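Uncharacterized protein (PDB 6I86) is of unknown function but is encoded in the crocagin gene cluster of Chondromyces crocatus and probably takes part in making or handling this ribosomal peptide product. Local coordinates at residues R41-R44 with L45-A48; N106-V109 with L110-P113; V125-E128 with S129-Y132; V134-A137 with E138-P141. All blocks are in the same frame, centred on the assembly; numbering follows the deposited sequence.

Interaction 1: R41-R44 with L45-A48; sequences RIWR and LKIA
The indole of W43 carries the aliphatic end of K46 over one face. K46 CD sits 3.6 Å above the ring plane, towards the rim. K46 CE follows and lies 3.9 Å from the centroid of the six-membered ring, a CH-pi contact. Its closest ring atom is W43 CH2, 3.5 Å from K46 CE. I47 comes in obliquely at the pyrrole part of the indole. There I47 CD1 reaches W43 CD1 at 3.5 Å. The W43 side chain leaves with CG anti to the backbone N (chi1 -161°), and this lays the indole along the following turn, beside K46 and I47. K46 runs alongside it in the same direction, whereas I47 crosses it at about a right angle.

Beneath the side chains is the end of helix 38-47. Its i to i+4 bonds run from L45, K46, I47 and A48 back to R41, I42, W43 and R44. The last of them joins A48 N to R44 O at 2.9 Å. A48 is the first residue to leave helical geometry. I42 and L45 pack inward, I42 on W17 and L19 of strand 17-22 and L45 on F32. R41 turns away and is held by the carbonyls of F32 and N36. W43 and K46 also lean on L53 and L51 of strand 51-55.

The K46 ammonium stands further off, with NZ 5.3 Å from the centroid of the W43 six-membered ring. Any cation-pi attraction is therefore weak at most. The side-chain part of the contact is thus probably mostly dispersion and CH-pi attraction.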
# COMPACT_ATOMS: atom_id res chain seq x y z
N ARG A 41 -13.44 9.05 -8.03
CA ARG A 41 -13.16 9.65 -6.73
C ARG A 41 -11.94 9.02 -6.07
O ARG A 41 -11.28 9.66 -5.24
CB ARG A 41 -14.39 9.54 -5.84
CG ARG A 41 -15.51 10.48 -6.26
CD ARG A 41 -16.74 10.37 -5.38
NE ARG A 41 -17.58 9.24 -5.74
CZ ARG A 41 -17.74 8.15 -4.99
NH1 ARG A 41 -17.14 8.06 -3.81
NH2 ARG A 41 -18.51 7.16 -5.41
N ILE A 42 -11.61 7.77 -6.43
CA ILE A 42 -10.34 7.19 -6.00
C ILE A 42 -9.18 7.97 -6.61
O ILE A 42 -8.21 8.30 -5.92
CB ILE A 42 -10.27 5.70 -6.38
CG1 ILE A 42 -11.33 4.89 -5.64
CG2 ILE A 42 -8.89 5.14 -6.10
CD1 ILE A 42 -11.27 3.41 -5.92
N TRP A 43 -9.27 8.27 -7.91
CA TRP A 43 -8.19 8.98 -8.58
C TRP A 43 -8.02 10.39 -8.03
O TRP A 43 -6.91 10.92 -7.97
CB TRP A 43 -8.43 9.02 -10.08
CG TRP A 43 -7.20 9.32 -10.87
CD1 TRP A 43 -6.88 10.50 -11.49
CD2 TRP A 43 -6.10 8.43 -11.11
NE1 TRP A 43 -5.66 10.39 -12.10
CE2 TRP A 43 -5.16 9.13 -11.89
CE3 TRP A 43 -5.83 7.11 -10.74
CZ2 TRP A 43 -3.96 8.56 -12.31
CZ3 TRP A 43 -4.64 6.54 -11.16
CH2 TRP A 43 -3.73 7.26 -11.93
N ARG A 44 -9.13 11.03 -7.64
CA ARG A 44 -9.03 12.36 -7.04
C ARG A 44 -8.35 12.30 -5.68
O ARG A 44 -7.56 13.19 -5.34
CB ARG A 44 -10.42 12.98 -6.91
CG ARG A 44 -11.04 13.34 -8.24
CD ARG A 44 -11.92 14.55 -8.08
NE ARG A 44 -13.11 14.29 -7.28
CZ ARG A 44 -14.22 13.74 -7.76
NH1 ARG A 44 -14.29 13.39 -9.04
NH2 ARG A 44 -15.26 13.54 -6.97
N LEU A 45 -8.63 11.26 -4.89
CA LEU A 45 -7.92 11.08 -3.63
C LEU A 45 -6.43 10.84 -3.88
O LEU A 45 -5.59 11.34 -3.12
CB LEU A 45 -8.53 9.92 -2.85
CG LEU A 45 -9.89 10.16 -2.19
CD1 LEU A 45 -10.41 8.88 -1.55
CD2 LEU A 45 -9.79 11.28 -1.16
N LYS A 46 -6.10 10.10 -4.94
CA LYS A 46 -4.70 9.89 -5.28
C LYS A 46 -4.03 11.21 -5.67
O LYS A 46 -2.92 11.51 -5.23
CB LYS A 46 -4.57 8.87 -6.41
CG LYS A 46 -3.15 8.71 -6.93
CD LYS A 46 -3.09 7.73 -8.09
CE LYS A 46 -1.95 8.09 -9.03
NZ LYS A 46 -0.69 8.38 -8.29
N ILE A 47 -4.71 12.00 -6.51
CA ILE A 47 -4.17 13.29 -6.92
C ILE A 47 -3.94 14.18 -5.71
O ILE A 47 -2.94 14.91 -5.63
CB ILE A 47 -5.11 13.96 -7.94
CG1 ILE A 47 -5.11 13.18 -9.26
CG2 ILE A 47 -4.70 15.41 -8.19
CD1 ILE A 47 -6.11 13.70 -10.27
N ALA A 48 -4.84 14.12 -4.73
CA ALA A 48 -4.75 14.93 -3.53
C ALA A 48 -3.82 14.35 -2.47
O ALA A 48 -3.76 14.88 -1.36
CB ALA A 48 -6.14 15.15 -2.93

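Interaction 2: N106-V109 with L110-P113; sequences NRHV and LTVP
H108 turns its imidazole forward along the chain to T111 by setting CG anti to the backbone N, chi1 -178°. T111 answers by placing OG1 beside its own backbone N, opposite the carbonyl carbon (chi1 -67°). The two side chains then cross at about a right angle. H108 NE2 and T111 OG1 are 2.9 Å apart and hydrogen-bonded. Either atom could be the donor. The hydroxyl lies at the edge of the imidazole, near its plane, and T111 CB is also in that plane. L110 N lies over one face of the ring. The closest approach to L110 is from H108 NE2 to L110 C, 3.4 Å. H108 also touches R94 on the neighbouring strand.

Between the bonded pair the strand is irregular. V109 and L110 both face L95 of strand 94-99, which makes a classic beta bulge in the hairpin of strands 94-99 and 107-111. Both residues have backbone bonds to L95. V109 carries the distortion, with a psi of -65° that is far from extended. Strand 107-111 is an edge strand of a four-stranded antiparallel sheet.

The bulge brings two neighbouring apolar side chains inward. V109 CG1 approaches L110 CG at 4.3 Å, and both residues touch C66 of strand 60-69. L110 CG also lies close over the preceding peptide, 3.3 Å from V109 O. V109 packs against A97 as well. L110 goes on to meet E6 and A8 of strand 4-14.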
# COMPACT_ATOMS: atom_id res chain seq x y z
N ASN A 106 -10.38 -2.60 5.39
CA ASN A 106 -9.96 -1.83 6.57
C ASN A 106 -8.81 -2.52 7.29
O ASN A 106 -8.80 -2.68 8.51
CB ASN A 106 -11.15 -1.59 7.50
CG ASN A 106 -10.82 -0.64 8.63
OD1 ASN A 106 -10.03 0.30 8.46
ND2 ASN A 106 -11.41 -0.87 9.79
N ARG A 107 -7.82 -2.95 6.50
CA ARG A 107 -6.70 -3.72 7.03
C ARG A 107 -5.67 -2.77 7.63
O ARG A 107 -5.07 -1.97 6.91
CB ARG A 107 -6.08 -4.56 5.92
CG ARG A 107 -4.87 -5.36 6.36
CD ARG A 107 -5.29 -6.61 7.12
NE ARG A 107 -6.27 -7.40 6.39
CZ ARG A 107 -5.97 -8.32 5.48
NH1 ARG A 107 -4.70 -8.58 5.19
NH2 ARG A 107 -6.93 -8.99 4.87
N HIS A 108 -5.48 -2.86 8.94
CA HIS A 108 -4.50 -2.00 9.60
C HIS A 108 -3.09 -2.36 9.14
O HIS A 108 -2.70 -3.53 9.17
CB HIS A 108 -4.61 -2.13 11.12
CG HIS A 108 -3.65 -1.24 11.85
ND1 HIS A 108 -2.86 -1.69 12.89
CD2 HIS A 108 -3.36 0.07 11.70
CE1 HIS A 108 -2.12 -0.69 13.34
NE2 HIS A 108 -2.40 0.39 12.63
N VAL A 109 -2.34 -1.35 8.72
CA VAL A 109 -0.97 -1.52 8.26
C VAL A 109 0.02 -1.05 9.32
O VAL A 109 0.79 -1.85 9.86
CB VAL A 109 -0.74 -0.79 6.92
CG1 VAL A 109 0.68 -0.97 6.48
CG2 VAL A 109 -1.72 -1.29 5.86
N LEU A 110 0.01 0.24 9.62
CA LEU A 110 0.87 0.83 10.63
C LEU A 110 0.16 2.04 11.22
O LEU A 110 -0.67 2.67 10.57
CB LEU A 110 2.23 1.26 10.04
CG LEU A 110 3.30 0.22 9.73
CD1 LEU A 110 4.51 0.87 9.07
CD2 LEU A 110 3.72 -0.51 11.00
N THR A 111 0.48 2.35 12.47
CA THR A 111 0.10 3.61 13.08
C THR A 111 1.36 4.45 13.26
O THR A 111 2.26 4.06 14.01
CB THR A 111 -0.61 3.41 14.42
OG1 THR A 111 -1.87 2.77 14.20
CG2 THR A 111 -0.84 4.75 15.11
N VAL A 112 1.42 5.57 12.56
CA VAL A 112 2.59 6.44 12.56
C VAL A 112 2.17 7.79 13.12
O VAL A 112 0.96 8.01 13.32
CB VAL A 112 3.17 6.56 11.14
CG1 VAL A 112 3.64 5.20 10.64
CG2 VAL A 112 2.14 7.16 10.20
N PRO A 113 3.09 8.70 13.43
CA PRO A 113 2.68 10.05 13.83
C PRO A 113 1.87 10.72 12.73
O PRO A 113 2.18 10.57 11.53
CB PRO A 113 4.02 10.78 14.05
CG PRO A 113 4.96 9.69 14.41
CD PRO A 113 4.54 8.51 13.58

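Interaction 3: V125-E128 with S129-Y132; sequences VHEE and SKHY
E127 and E128 turn their carboxylates towards K130 and Y132 where the short helix 125-128 runs out into a type I beta turn, E128 to H131. The backbone bonds define the motif. S129 N still bonds V125 O in helical fashion. K130 N then bonds E127 O at 3.0 Å, and H131 N closes the turn onto E128 O at 3.0 Å.

The charged contact is the salt bridge from K130 NZ to E127 OE1, 2.8 Å long. The ammonium comes to the syn side of the oxygen, 31° out of the carboxylate plane. A water joins the same two side chains. It donates to E127 OE2 and accepts from K130 NZ. E127 OE2 also takes the backbone NH of G145, so this carboxylate ties the helix end to the far part of the same loop.

Packing involves H131, whose ring has K130 CB over the centre of one face. H131 CE1 lies 3.3 Å from E127 OE2, with the ring and carboxylate planes 58° apart.

The remaining polar bonds involve H131, S129, E128 and Y132. The H131 ring nitrogens bond D147 at ND1 and E144 at NE2. S129 OG is 2.8 Å from H126 O and 3.2 Å from V125 O, and which carbonyl takes its proton is not settled. E128 is extended beyond CG and reaches inward. Its OE1 accepts from W123 NE1 and its OE2 from V57 N. Y132 OH adds a further bond to E128 OE2, 2.6 Å long, from 43° above the carboxylate plane.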
# COMPACT_ATOMS: atom_id res chain seq x y z
N VAL A 125 7.54 -6.75 -10.40
CA VAL A 125 6.62 -7.48 -11.27
C VAL A 125 7.04 -8.94 -11.39
O VAL A 125 6.20 -9.83 -11.50
CB VAL A 125 6.55 -6.79 -12.65
CG1 VAL A 125 5.61 -7.54 -13.58
CG2 VAL A 125 6.11 -5.35 -12.51
N HIS A 126 8.35 -9.20 -11.34
CA HIS A 126 8.84 -10.58 -11.38
C HIS A 126 8.34 -11.37 -10.18
O HIS A 126 7.89 -12.51 -10.31
CB HIS A 126 10.37 -10.58 -11.44
CG HIS A 126 10.95 -11.91 -11.82
ND1 HIS A 126 11.76 -12.63 -10.97
CD2 HIS A 126 10.84 -12.64 -12.95
CE1 HIS A 126 12.12 -13.76 -11.56
NE2 HIS A 126 11.58 -13.78 -12.77
N GLU A 127 8.41 -10.77 -8.99
CA GLU A 127 7.93 -11.46 -7.79
C GLU A 127 6.41 -11.55 -7.79
O GLU A 127 5.85 -12.58 -7.40
CB GLU A 127 8.42 -10.74 -6.54
CG GLU A 127 8.16 -11.49 -5.24
CD GLU A 127 9.03 -12.72 -5.08
OE1 GLU A 127 10.04 -12.84 -5.81
OE2 GLU A 127 8.72 -13.57 -4.22
N GLU A 128 5.73 -10.48 -8.22
CA GLU A 128 4.27 -10.50 -8.31
C GLU A 128 3.78 -11.65 -9.17
O GLU A 128 2.84 -12.37 -8.79
CB GLU A 128 3.76 -9.17 -8.88
CG GLU A 128 2.29 -9.20 -9.26
CD GLU A 128 1.88 -8.05 -10.15
OE1 GLU A 128 2.44 -6.94 -10.00
OE2 GLU A 128 0.99 -8.25 -11.01
N SER A 129 4.42 -11.87 -10.32
CA SER A 129 4.00 -12.91 -11.25
C SER A 129 4.23 -14.32 -10.72
O SER A 129 3.83 -15.28 -11.39
CB SER A 129 4.72 -12.73 -12.59
OG SER A 129 6.12 -12.87 -12.43
N LYS A 130 4.86 -14.48 -9.56
CA LYS A 130 4.96 -15.79 -8.93
C LYS A 130 3.71 -16.17 -8.15
O LYS A 130 3.60 -17.33 -7.72
CB LYS A 130 6.15 -15.86 -7.98
CG LYS A 130 7.52 -15.70 -8.61
CD LYS A 130 8.59 -15.68 -7.52
CE LYS A 130 9.96 -15.34 -8.08
NZ LYS A 130 10.97 -15.20 -6.99
N HIS A 131 2.78 -15.24 -7.94
CA HIS A 131 1.77 -15.38 -6.91
C HIS A 131 0.35 -15.18 -7.44
O HIS A 131 -0.56 -14.86 -6.67
CB HIS A 131 2.06 -14.39 -5.77
CG HIS A 131 3.44 -14.55 -5.19
ND1 HIS A 131 4.33 -13.51 -5.10
CD2 HIS A 131 4.07 -15.64 -4.70
CE1 HIS A 131 5.46 -13.95 -4.56
NE2 HIS A 131 5.32 -15.24 -4.31
N TYR A 132 0.15 -15.38 -8.74
CA TYR A 132 -1.20 -15.32 -9.30
C TYR A 132 -2.02 -16.55 -8.94
O TYR A 132 -3.25 -16.48 -8.94
CB TYR A 132 -1.13 -15.17 -10.82
CG TYR A 132 -0.48 -13.89 -11.28
CD1 TYR A 132 -0.69 -12.70 -10.60
CD2 TYR A 132 0.34 -13.87 -12.40
CE1 TYR A 132 -0.09 -11.52 -11.02
CE2 TYR A 132 0.94 -12.70 -12.82
CZ TYR A 132 0.72 -11.53 -12.13
OH TYR A 132 1.31 -10.36 -12.55
O HOH W 1 10.70 -15.31 -3.92

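Interaction 4: V134-A137 with E138-P141; sequences VESA and EAYP
E138 bends back over the turn towards S136. Its CB is 3.9 Å from S136 OG. CG follows with chi1 -51° and passes A137 C at 4.2 Å. A bend at chi2 (60°) folds the chain back and brings CD 3.9 Å from A137 C. At the tip, OE1 comes 3.0 Å from S136 OG. This hydrogen bond is weak, and the hydroxyl proton has another acceptor within reach. OE1 is equally near A137 N, but the angle there is too poor for a bond.

The backbone under this side chain is a type I beta turn from A137 to Y140. It is closed by Y140 N to A137 O at 3.3 Å. A139 N points back to S136 and makes weak bonds to both its O and its OG. S136 thus meets the turn with main chain and hydroxyl together. Its own N is buried with no partner in the model. A water donates to A137 O and to Y140 O and so bridges the ends of the turn. The turn belongs to the long loop between helix 125-128 and strand 148-154.

On the apolar side, V134 CG1 reaches over the turn to Y140 N at 3.7 Å. It also touches Y140 CB. V134 CG2 approaches the Y140 ring obliquely. V134 packs on Y61 as well, while A137 and Y140 both meet I11 of strand 4-14. The phenol end leads away from the turn, where Y140 OH bonds D147 and the ring meets that of H131.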
# COMPACT_ATOMS: atom_id res chain seq x y z
N VAL A 134 -1.72 -18.29 -5.98
CA VAL A 134 -1.84 -18.51 -4.54
C VAL A 134 -3.32 -18.57 -4.17
O VAL A 134 -4.10 -17.69 -4.53
CB VAL A 134 -1.10 -17.41 -3.77
CG1 VAL A 134 -1.24 -17.62 -2.28
CG2 VAL A 134 0.37 -17.39 -4.17
N GLU A 135 -3.70 -19.63 -3.45
CA GLU A 135 -5.10 -19.86 -3.15
C GLU A 135 -5.59 -19.02 -1.97
O GLU A 135 -6.77 -18.65 -1.93
CB GLU A 135 -5.34 -21.34 -2.85
CG GLU A 135 -5.06 -22.27 -4.02
CD GLU A 135 -4.90 -23.71 -3.58
OE1 GLU A 135 -4.21 -24.48 -4.28
OE2 GLU A 135 -5.45 -24.08 -2.52
N SER A 136 -4.72 -18.73 -1.01
CA SER A 136 -5.12 -18.04 0.20
C SER A 136 -3.89 -17.37 0.80
O SER A 136 -2.76 -17.70 0.45
CB SER A 136 -5.77 -19.00 1.20
OG SER A 136 -4.82 -19.90 1.74
N ALA A 137 -4.14 -16.43 1.71
CA ALA A 137 -3.04 -15.76 2.39
C ALA A 137 -2.18 -16.76 3.15
O ALA A 137 -0.96 -16.60 3.25
CB ALA A 137 -3.58 -14.69 3.35
N GLU A 138 -2.82 -17.79 3.70
CA GLU A 138 -2.11 -18.80 4.49
C GLU A 138 -1.19 -19.64 3.62
O GLU A 138 -0.14 -20.11 4.09
CB GLU A 138 -3.13 -19.69 5.21
CG GLU A 138 -4.23 -18.98 6.05
CD GLU A 138 -5.16 -18.04 5.27
OE1 GLU A 138 -5.14 -18.05 4.03
OE2 GLU A 138 -5.91 -17.29 5.93
N ALA A 139 -1.55 -19.84 2.35
CA ALA A 139 -0.77 -20.63 1.41
C ALA A 139 0.31 -19.82 0.70
O ALA A 139 1.08 -20.39 -0.08
CB ALA A 139 -1.70 -21.26 0.37
N TYR A 140 0.38 -18.52 0.95
CA TYR A 140 1.48 -17.72 0.44
C TYR A 140 2.77 -18.21 1.08
O TYR A 140 2.88 -18.19 2.32
CB TYR A 140 1.26 -16.23 0.73
CG TYR A 140 2.20 -15.28 0.00
CD1 TYR A 140 3.54 -15.17 0.38
CD2 TYR A 140 1.75 -14.49 -1.04
CE1 TYR A 140 4.40 -14.30 -0.28
CE2 TYR A 140 2.60 -13.62 -1.70
CZ TYR A 140 3.92 -13.53 -1.32
OH TYR A 140 4.78 -12.66 -1.97
N PRO A 141 3.75 -18.66 0.30
CA PRO A 141 4.97 -19.25 0.89
C PRO A 141 5.68 -18.25 1.79
O PRO A 141 5.91 -17.10 1.42
CB PRO A 141 5.81 -19.61 -0.34
CG PRO A 141 4.82 -19.75 -1.46
CD PRO A 141 3.76 -18.72 -1.17
O HOH W 2 1.64 -16.84 4.84

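The four contacts follow one another along the chain, and none nests in or crosses another. Each is local and closes only a helical turn, a bulge or a tight turn. Interaction 1 ends helix 38-47 just before strand 51-55. Interaction 2, its centre about 20 Å from that of interaction 1, sets hairpin strand 107-111 beside strands 4-14 and 60-69. Interaction 3 follows strand 115-123 and ends helix 125-128. Interaction 4 shapes the loop that leads on to strand 148-154. Together, interactions 3 and 4 set this loop against strands 60-69 and 4-14. Only these two touch: H131 CE1 is 3.0 Å from Y140 OH. Interactions 1 and 4 lie on opposite sides of the chain's centre.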